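Local atomic coordinates of Proline/betaine transporter, RALF (Rickettsia prowazekii str. Madrid E, PDB entry 4D7R), a protein that probably acts as a guanine nucleotide exchange factor, here as an engineered chimera joining a Rickettsia Sec7 domain to a Legionella capping domain. Residues A[49-52]-A[53-57]; A[77-80]-A[81-84]; A[109-112]-A[113-116]; A[140-143]-A[144-148]. All coordinates share one frame; numbering follows the deposited sequence.

Contact 1 (A[49-52]-A[53-57]); sequences IARI and KKWCT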
# COMPACT_ATOMS: atom_id res chain seq x y z
N ILE A 49 6.62 17.91 4.69
CA ILE A 49 7.70 17.61 3.73
C ILE A 49 8.23 18.91 3.06
O ILE A 49 9.44 19.05 2.88
CB ILE A 49 7.22 16.54 2.67
CG1 ILE A 49 6.87 15.15 3.29
CG2 ILE A 49 8.18 16.39 1.51
CD1 ILE A 49 7.94 14.50 4.25
N ALA A 50 7.32 19.83 2.67
CA ALA A 50 7.70 21.12 2.06
C ALA A 50 8.64 21.91 2.98
O ALA A 50 9.62 22.50 2.49
CB ALA A 50 6.45 21.94 1.76
N ARG A 51 8.37 21.92 4.29
CA ARG A 51 9.20 22.61 5.27
C ARG A 51 10.58 21.97 5.40
O ARG A 51 11.54 22.71 5.56
CB ARG A 51 8.52 22.76 6.64
CG ARG A 51 9.30 23.58 7.69
CD ARG A 51 9.80 24.96 7.24
NE ARG A 51 10.75 25.52 8.21
CZ ARG A 51 11.92 26.10 7.91
NH1 ARG A 51 12.30 26.23 6.64
NH2 ARG A 51 12.70 26.56 8.87
N ILE A 52 10.68 20.62 5.33
CA ILE A 52 11.97 19.92 5.38
C ILE A 52 12.75 20.31 4.12
O ILE A 52 13.96 20.57 4.20
CB ILE A 52 11.85 18.35 5.51
CG1 ILE A 52 11.12 17.93 6.79
CG2 ILE A 52 13.23 17.70 5.41
CD1 ILE A 52 10.66 16.46 6.86
N LYS A 53 12.06 20.35 2.96
CA LYS A 53 12.64 20.76 1.67
C LYS A 53 13.15 22.20 1.83
O LYS A 53 14.32 22.46 1.58
CB LYS A 53 11.60 20.70 0.53
CG LYS A 53 11.31 19.28 0.04
CD LYS A 53 10.16 19.24 -0.96
CE LYS A 53 10.00 17.86 -1.56
NZ LYS A 53 11.08 17.56 -2.56
N LYS A 54 12.27 23.10 2.33
CA LYS A 54 12.57 24.52 2.58
C LYS A 54 13.79 24.70 3.51
O LYS A 54 14.71 25.43 3.16
CB LYS A 54 11.34 25.26 3.14
CG LYS A 54 11.52 26.77 3.29
CD LYS A 54 10.39 27.40 4.11
CE LYS A 54 10.61 28.87 4.42
NZ LYS A 54 11.74 29.10 5.36
N TRP A 55 13.81 24.04 4.66
CA TRP A 55 14.93 24.11 5.58
C TRP A 55 16.19 23.54 5.05
O TRP A 55 17.19 24.10 5.26
CB TRP A 55 14.59 23.44 6.88
CG TRP A 55 15.61 23.45 8.04
CD1 TRP A 55 15.65 24.33 9.10
CD2 TRP A 55 16.66 22.53 8.28
NE1 TRP A 55 16.64 24.01 9.95
CE2 TRP A 55 17.28 22.91 9.47
CE3 TRP A 55 17.11 21.41 7.62
CZ2 TRP A 55 18.35 22.21 9.99
CZ3 TRP A 55 18.17 20.74 8.14
CH2 TRP A 55 18.77 21.14 9.30
N CYS A 56 16.13 22.37 4.39
CA CYS A 56 17.32 21.77 3.77
C CYS A 56 17.92 22.70 2.68
O CYS A 56 19.13 22.78 2.56
CB CYS A 56 17.03 20.38 3.24
SG CYS A 56 16.76 19.13 4.53
N THR A 57 17.07 23.43 1.94
CA THR A 57 17.51 24.39 0.91
C THR A 57 18.27 25.54 1.58
O THR A 57 19.40 25.84 1.17
CB THR A 57 16.30 24.88 0.07
OG1 THR A 57 15.70 23.76 -0.60
CG2 THR A 57 16.68 25.92 -0.98

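Contact 2 (A[77-80]-A[81-84]); sequences NLNL and EFVG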
# COMPACT_ATOMS: atom_id res chain seq x y z
N ASN A 77 5.86 10.81 17.83
CA ASN A 77 5.26 12.11 17.66
C ASN A 77 4.54 12.38 16.37
O ASN A 77 3.98 13.41 16.21
CB ASN A 77 6.30 13.20 17.84
CG ASN A 77 6.89 13.17 19.20
OD1 ASN A 77 6.18 12.95 20.15
ND2 ASN A 77 8.18 13.29 19.29
N LEU A 78 4.62 11.44 15.45
CA LEU A 78 4.12 11.65 14.13
C LEU A 78 2.93 10.75 13.84
O LEU A 78 2.76 9.74 14.42
CB LEU A 78 5.20 11.45 13.08
CG LEU A 78 6.37 12.40 12.90
CD1 LEU A 78 7.53 11.76 12.14
CD2 LEU A 78 6.00 13.68 12.22
N ASN A 79 2.12 11.19 12.93
CA ASN A 79 1.00 10.42 12.51
C ASN A 79 1.58 9.27 11.70
O ASN A 79 2.00 9.46 10.63
CB ASN A 79 0.09 11.24 11.67
CG ASN A 79 -1.04 10.43 11.01
OD1 ASN A 79 -0.85 9.35 10.52
ND2 ASN A 79 -2.22 11.01 11.02
N LEU A 80 1.55 8.08 12.26
CA LEU A 80 2.15 6.91 11.61
C LEU A 80 1.44 6.44 10.35
O LEU A 80 2.05 5.81 9.56
CB LEU A 80 2.39 5.78 12.58
CG LEU A 80 3.34 6.11 13.73
CD1 LEU A 80 3.78 4.89 14.45
CD2 LEU A 80 4.54 6.90 13.23
N GLU A 81 0.18 6.81 10.17
CA GLU A 81 -0.50 6.52 8.92
C GLU A 81 0.14 7.27 7.81
O GLU A 81 0.36 6.75 6.76
CB GLU A 81 -1.99 6.91 8.91
CG GLU A 81 -2.83 6.37 10.04
CD GLU A 81 -4.31 6.20 9.71
OE1 GLU A 81 -4.78 6.91 8.89
OE2 GLU A 81 -4.94 5.31 10.25
N PHE A 82 0.44 8.53 8.07
CA PHE A 82 0.99 9.40 7.09
C PHE A 82 2.44 8.98 6.81
O PHE A 82 2.86 9.03 5.74
CB PHE A 82 0.94 10.89 7.54
CG PHE A 82 -0.45 11.50 7.65
CD1 PHE A 82 -1.55 10.90 7.10
CD2 PHE A 82 -0.61 12.69 8.29
CE1 PHE A 82 -2.79 11.45 7.23
CE2 PHE A 82 -1.85 13.27 8.41
CZ PHE A 82 -2.94 12.63 7.90
N VAL A 83 3.16 8.59 7.85
CA VAL A 83 4.54 8.11 7.66
C VAL A 83 4.50 6.86 6.78
O VAL A 83 5.22 6.80 5.78
CB VAL A 83 5.32 7.87 8.99
CG1 VAL A 83 6.58 7.03 8.79
CG2 VAL A 83 5.64 9.18 9.69
N GLY A 84 3.65 5.88 7.15
CA GLY A 84 3.51 4.63 6.40
C GLY A 84 3.18 4.90 4.94
O GLY A 84 3.81 4.33 4.03
O HOH W 1 -4.54 9.64 10.08

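Contact 3 (A[109-112]-A[113-116]); sequences EKDY and LESL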
# COMPACT_ATOMS: atom_id res chain seq x y z
N GLU A 109 23.69 -8.61 13.28
CA GLU A 109 23.67 -9.71 14.25
C GLU A 109 22.37 -9.76 15.05
O GLU A 109 22.35 -10.28 16.17
CB GLU A 109 24.91 -9.66 15.19
CG GLU A 109 26.23 -9.74 14.45
CD GLU A 109 27.44 -9.62 15.35
OE1 GLU A 109 27.43 -8.76 16.26
OE2 GLU A 109 28.42 -10.36 15.12
N LYS A 110 21.27 -9.21 14.48
CA LYS A 110 19.98 -9.22 15.12
C LYS A 110 19.20 -10.41 14.61
O LYS A 110 19.43 -10.87 13.48
CB LYS A 110 19.18 -7.91 14.86
CG LYS A 110 19.78 -6.63 15.42
CD LYS A 110 20.10 -6.66 16.91
CE LYS A 110 21.02 -5.52 17.27
NZ LYS A 110 21.72 -5.76 18.57
N ASP A 111 18.30 -10.91 15.45
CA ASP A 111 17.39 -12.01 15.15
C ASP A 111 16.50 -11.52 14.01
O ASP A 111 15.99 -10.39 14.09
CB ASP A 111 16.52 -12.32 16.38
CG ASP A 111 15.49 -13.41 16.11
OD1 ASP A 111 15.90 -14.57 15.91
OD2 ASP A 111 14.29 -13.07 16.00
N TYR A 112 16.33 -12.36 12.97
CA TYR A 112 15.55 -12.02 11.80
C TYR A 112 14.11 -11.62 12.14
O TYR A 112 13.68 -10.53 11.76
CB TYR A 112 15.54 -13.17 10.78
CG TYR A 112 14.68 -12.87 9.58
CD1 TYR A 112 15.17 -12.10 8.53
CD2 TYR A 112 13.37 -13.33 9.50
CE1 TYR A 112 14.40 -11.85 7.40
CE2 TYR A 112 12.57 -13.05 8.39
CZ TYR A 112 13.10 -12.32 7.35
OH TYR A 112 12.34 -12.03 6.26
N LEU A 113 13.41 -12.47 12.85
CA LEU A 113 12.04 -12.17 13.13
C LEU A 113 11.83 -10.93 14.05
O LEU A 113 10.95 -10.14 13.85
CB LEU A 113 11.35 -13.38 13.71
CG LEU A 113 9.88 -13.22 13.91
CD1 LEU A 113 9.20 -13.02 12.58
CD2 LEU A 113 9.35 -14.48 14.54
N GLU A 114 12.68 -10.78 15.04
CA GLU A 114 12.62 -9.61 15.91
C GLU A 114 12.81 -8.34 15.08
O GLU A 114 12.10 -7.36 15.27
CB GLU A 114 13.68 -9.71 17.01
CG GLU A 114 13.12 -10.35 18.28
CD GLU A 114 12.27 -9.43 19.15
OE1 GLU A 114 12.86 -8.60 19.88
OE2 GLU A 114 11.03 -9.54 19.09
N SER A 115 13.74 -8.39 14.13
CA SER A 115 14.02 -7.27 13.22
C SER A 115 12.78 -6.96 12.36
O SER A 115 12.40 -5.80 12.23
CB SER A 115 15.21 -7.62 12.33
OG SER A 115 16.38 -7.69 13.11
N LEU A 116 12.12 -8.01 11.81
CA LEU A 116 10.91 -7.81 10.99
C LEU A 116 9.75 -7.22 11.79
O LEU A 116 9.15 -6.23 11.34
CB LEU A 116 10.53 -9.11 10.25
CG LEU A 116 9.23 -9.13 9.38
CD1 LEU A 116 9.27 -8.06 8.28
CD2 LEU A 116 9.08 -10.45 8.71
O HOH W 2 14.15 -15.39 13.88

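Contact 4 (A[140-143]-A[144-148]); sequences GTHY and YEQNL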
# COMPACT_ATOMS: atom_id res chain seq x y z
N GLY A 140 13.70 -6.58 3.75
CA GLY A 140 14.53 -7.71 3.32
C GLY A 140 15.90 -7.32 2.82
O GLY A 140 16.92 -7.85 3.29
N THR A 141 15.96 -6.38 1.88
CA THR A 141 17.22 -5.89 1.35
C THR A 141 18.18 -5.40 2.45
O THR A 141 19.36 -5.77 2.45
CB THR A 141 16.94 -4.86 0.24
OG1 THR A 141 16.26 -5.54 -0.81
CG2 THR A 141 18.24 -4.22 -0.31
N HIS A 142 17.68 -4.56 3.37
CA HIS A 142 18.53 -4.01 4.42
C HIS A 142 18.97 -5.07 5.45
O HIS A 142 20.14 -5.04 5.89
CB HIS A 142 17.89 -2.79 5.10
CG HIS A 142 18.73 -2.19 6.20
ND1 HIS A 142 19.99 -1.64 5.93
CD2 HIS A 142 18.49 -2.08 7.52
CE1 HIS A 142 20.44 -1.20 7.09
NE2 HIS A 142 19.60 -1.47 8.09
N TYR A 143 18.06 -6.01 5.79
CA TYR A 143 18.41 -7.06 6.74
C TYR A 143 19.53 -7.94 6.17
O TYR A 143 20.49 -8.23 6.87
CB TYR A 143 17.19 -7.89 7.18
CG TYR A 143 17.61 -8.95 8.18
CD1 TYR A 143 18.08 -10.19 7.75
CD2 TYR A 143 17.69 -8.66 9.54
CE1 TYR A 143 18.58 -11.13 8.65
CE2 TYR A 143 18.12 -9.62 10.46
CZ TYR A 143 18.59 -10.84 10.00
OH TYR A 143 19.05 -11.80 10.87
N TYR A 144 19.44 -8.28 4.89
CA TYR A 144 20.44 -9.05 4.17
C TYR A 144 21.76 -8.29 4.16
O TYR A 144 22.79 -8.84 4.57
CB TYR A 144 19.96 -9.35 2.73
CG TYR A 144 21.07 -9.87 1.83
CD1 TYR A 144 21.70 -11.08 2.09
CD2 TYR A 144 21.53 -9.11 0.75
CE1 TYR A 144 22.76 -11.53 1.31
CE2 TYR A 144 22.58 -9.57 -0.05
CZ TYR A 144 23.18 -10.78 0.22
OH TYR A 144 24.18 -11.25 -0.59
N GLU A 145 21.71 -7.03 3.74
CA GLU A 145 22.91 -6.18 3.70
C GLU A 145 23.65 -6.06 5.04
O GLU A 145 24.89 -5.99 5.03
CB GLU A 145 22.60 -4.81 3.08
CG GLU A 145 22.44 -4.92 1.56
CD GLU A 145 21.92 -3.70 0.81
OE1 GLU A 145 21.38 -2.78 1.46
OE2 GLU A 145 22.03 -3.68 -0.44
N GLN A 146 22.92 -6.09 6.18
CA GLN A 146 23.51 -6.00 7.52
C GLN A 146 23.97 -7.36 8.06
O GLN A 146 24.61 -7.41 9.11
CB GLN A 146 22.55 -5.33 8.51
CG GLN A 146 22.23 -3.89 8.09
CD GLN A 146 22.26 -2.93 9.24
OE1 GLN A 146 21.39 -2.93 10.07
NE2 GLN A 146 23.21 -2.03 9.23
N ASN A 147 23.63 -8.46 7.37
CA ASN A 147 23.98 -9.80 7.81
C ASN A 147 24.36 -10.63 6.59
O ASN A 147 23.89 -11.76 6.42
CB ASN A 147 22.78 -10.43 8.54
CG ASN A 147 22.42 -9.73 9.81
OD1 ASN A 147 23.07 -9.91 10.83
ND2 ASN A 147 21.42 -8.84 9.75
N LEU A 148 25.19 -10.03 5.72
CA LEU A 148 25.59 -10.58 4.44
C LEU A 148 26.01 -12.04 4.42
O LEU A 148 27.04 -12.40 4.99
CB LEU A 148 26.65 -9.68 3.79
CG LEU A 148 26.69 -9.67 2.27
CD1 LEU A 148 25.67 -8.68 1.71
CD2 LEU A 148 28.10 -9.35 1.78
O HOH W 3 21.35 -1.65 3.65

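Contact 1 (A[49-52]-A[53-57])
Lys-53 opens the second half of this helical run, donating its backbone N to Ile-49 O at 2.9 Å, the first of four consecutive i to i+4 bonds. Its aliphatic chain climbs past that same carbonyl until CE lies 3.9 Å from Ile-49 CG2; the ammonium group ends in a salt bridge with Asp-93. Lys-54 bonds back to Ala-50 O, and its chain passes obliquely across the end of Arg-51, with NZ 3.2 Å from Arg-51 NH1. Glu-36, in a salt bridge with Arg-51 NE, and Asp-58, in a long, weak ion pair with Lys-54 NZ, probably ease these like charges. Trp-55 N binds Arg-51 O, while Trp-55 CB sits over one face of the Arg-51 guanidinium, 3.6 Å from NH1. The guanidinium and indole planes stand 75° apart, and Arg-51 NH2 meets the indole at its edge, 3.7 Å from CD1. A bend at chi2 (51°) turns the arginine's end toward Trp-55. Cys-56 closes the ladder on Ile-52 O, its SG 3.9 Å from Ile-52 CG2. In helix 45-58 of the Sec7 part, Ile-49 and Ile-52 pack on helix 63-73 and Arg-51 and Trp-55 touch helix 31-43.

Contact 2 (A[77-80]-A[81-84])
Asn-79 caps the helix that starts here: its OD1 accepts from Phe-82 N at 2.9 Å, with a weaker, more bent bond from Glu-81 N. The Phe-82 N-H comes from above the amide plane, 45° out of it, rather than onto a lone pair. The Asn-79 amide stacks on the Phe-82 ring, their planes 5° apart, and ND2 rests over the ring centre, 3.5 Å from CE2. With CG anti to the backbone N (chi1 172°), the Asn-79 amide is brought back over the first turn, where it both caps and stacks. One water holds its other end, accepting from ND2 at 2.9 Å and giving a weak bond to Glu-81 OE1, which also forms a salt bridge with Lys-349 of the Legionella part, a pairing made by the fusion. Behind the cap, Val-83 N binds Asn-79 O at 3.1 Å and Gly-84 N binds Leu-80 O. Leu-78 CD1 meets Val-83 CG2 at 4.0 Å, the two side chains crossing at about a right angle. Asn-42 OD1 accepts from Asn-79 N, fixing the capping residue from outside. The N-terminus of helix 80-88 of the Sec7 part lies against helix 31-43, where Phe-41 touches Leu-78, Phe-82 and Val-83.

Contact 3 (A[109-112]-A[113-116])
Asp-111 caps the N-H of Glu-114 as N-cap of helix 112-121, its side chain bending back over the first turn. CB comes within 3.9 Å of Glu-114 CB. CG, anti to the backbone N (chi1 176°), carries the carboxylate in front of the amide nitrogens of Leu-113 and Glu-114, 4.0 Å from each. At the tip, OD2 takes the N-H of Glu-114 at 3.0 Å, on its anti side and 24° out of the carboxylate plane. OD1 accepts from a water at 2.8 Å that in turn accepts from Leu-113 N, so OD2 serves the first turn directly and OD1 through the water. The negative charge at this helix end would probably be favoured by the helix dipole. The backbone is gripped as well: Ser-115 OG donates to Asp-111 O at 2.9 Å. Ser-115 N bonds to the same oxygen from the opposite face of the carbonyl plane. Ser-115 OG also lies 3.3 Å from Lys-110 CB. Further in, Tyr-112 CE2 makes a looser apolar contact with Leu-116 CD2. On its inner side this start of helix 112-121 in the Sec7 part meets other helices: Tyr-112 packs on helices 155-173 and 203-215, while Ser-115 and Leu-116 reach Phe-139 of helix 129-146.

Contact 4 (A[140-143]-A[144-148])
His-142 and Gln-146 pair one turn apart on the last turns of helix 129-146, in the all-helical Sec7 domain. The glutamine chain crosses one face of the imidazole in a CH-pi contact, CG lying 3.7 Å from the ring centroid, and its amide is turned 28° from the ring plane. A bend at chi2 brings the Gln-146 amide across the NE2-CE1 side of the imidazole, yet the polar ends have partners beyond the helix: His-142 NE2 bonds to Phe-105 O, and Gln-146 OE1 accepts from Phe-107 N. At the edge of the imidazole, in its plane, a water 2.7 Å from ND1 donates to Glu-145 OE1. Glu-145 runs alongside Thr-141, pointing the same way, and its OE2 comes within 3.8 Å of Thr-141 CG2. The next pair repeats the same tilt: the Asn-147 amide lies over one face of the Tyr-143 ring, with ND2 offset toward the rim and 3.5 Å from CE2. The backbone ladder loses regularity here. Tyr-144 N and Glu-145 N make straight bonds to Gly-140 O and Thr-141 O, whereas Gln-146 N divides between His-142 O, at 3.0 Å, and a weak bond to Tyr-143 O. The latter carbonyl also accepts from a side chain. Asn-147 ND2, which also donates to Phe-107 O, bonds to Tyr-143 O at 3.1 Å, and this oxygen lies close to the amide plane, 11° out of it.

In the fold
All four contacts lie in the Rickettsia Sec7 part of the fusion and follow one another along the chain without interleaving. Contact 1 is within helix 45-58, contacts 2 and 3 start helices 80-88 and 112-121, and contact 4 ends helix 129-146. Contacts 1 and 2 have centres about 18 Å apart and do not touch, though both rest on helix 31-43. Contact 1 is remote from contact 3, about 34 Å between centres. Contacts 3 and 4, with centres about 10 Å apart, touch directly: Tyr-143 OH probably bonds to Lys-110 O and Asn-147 OD1 to Glu-109 N, tying the end of one helix to the loop before another.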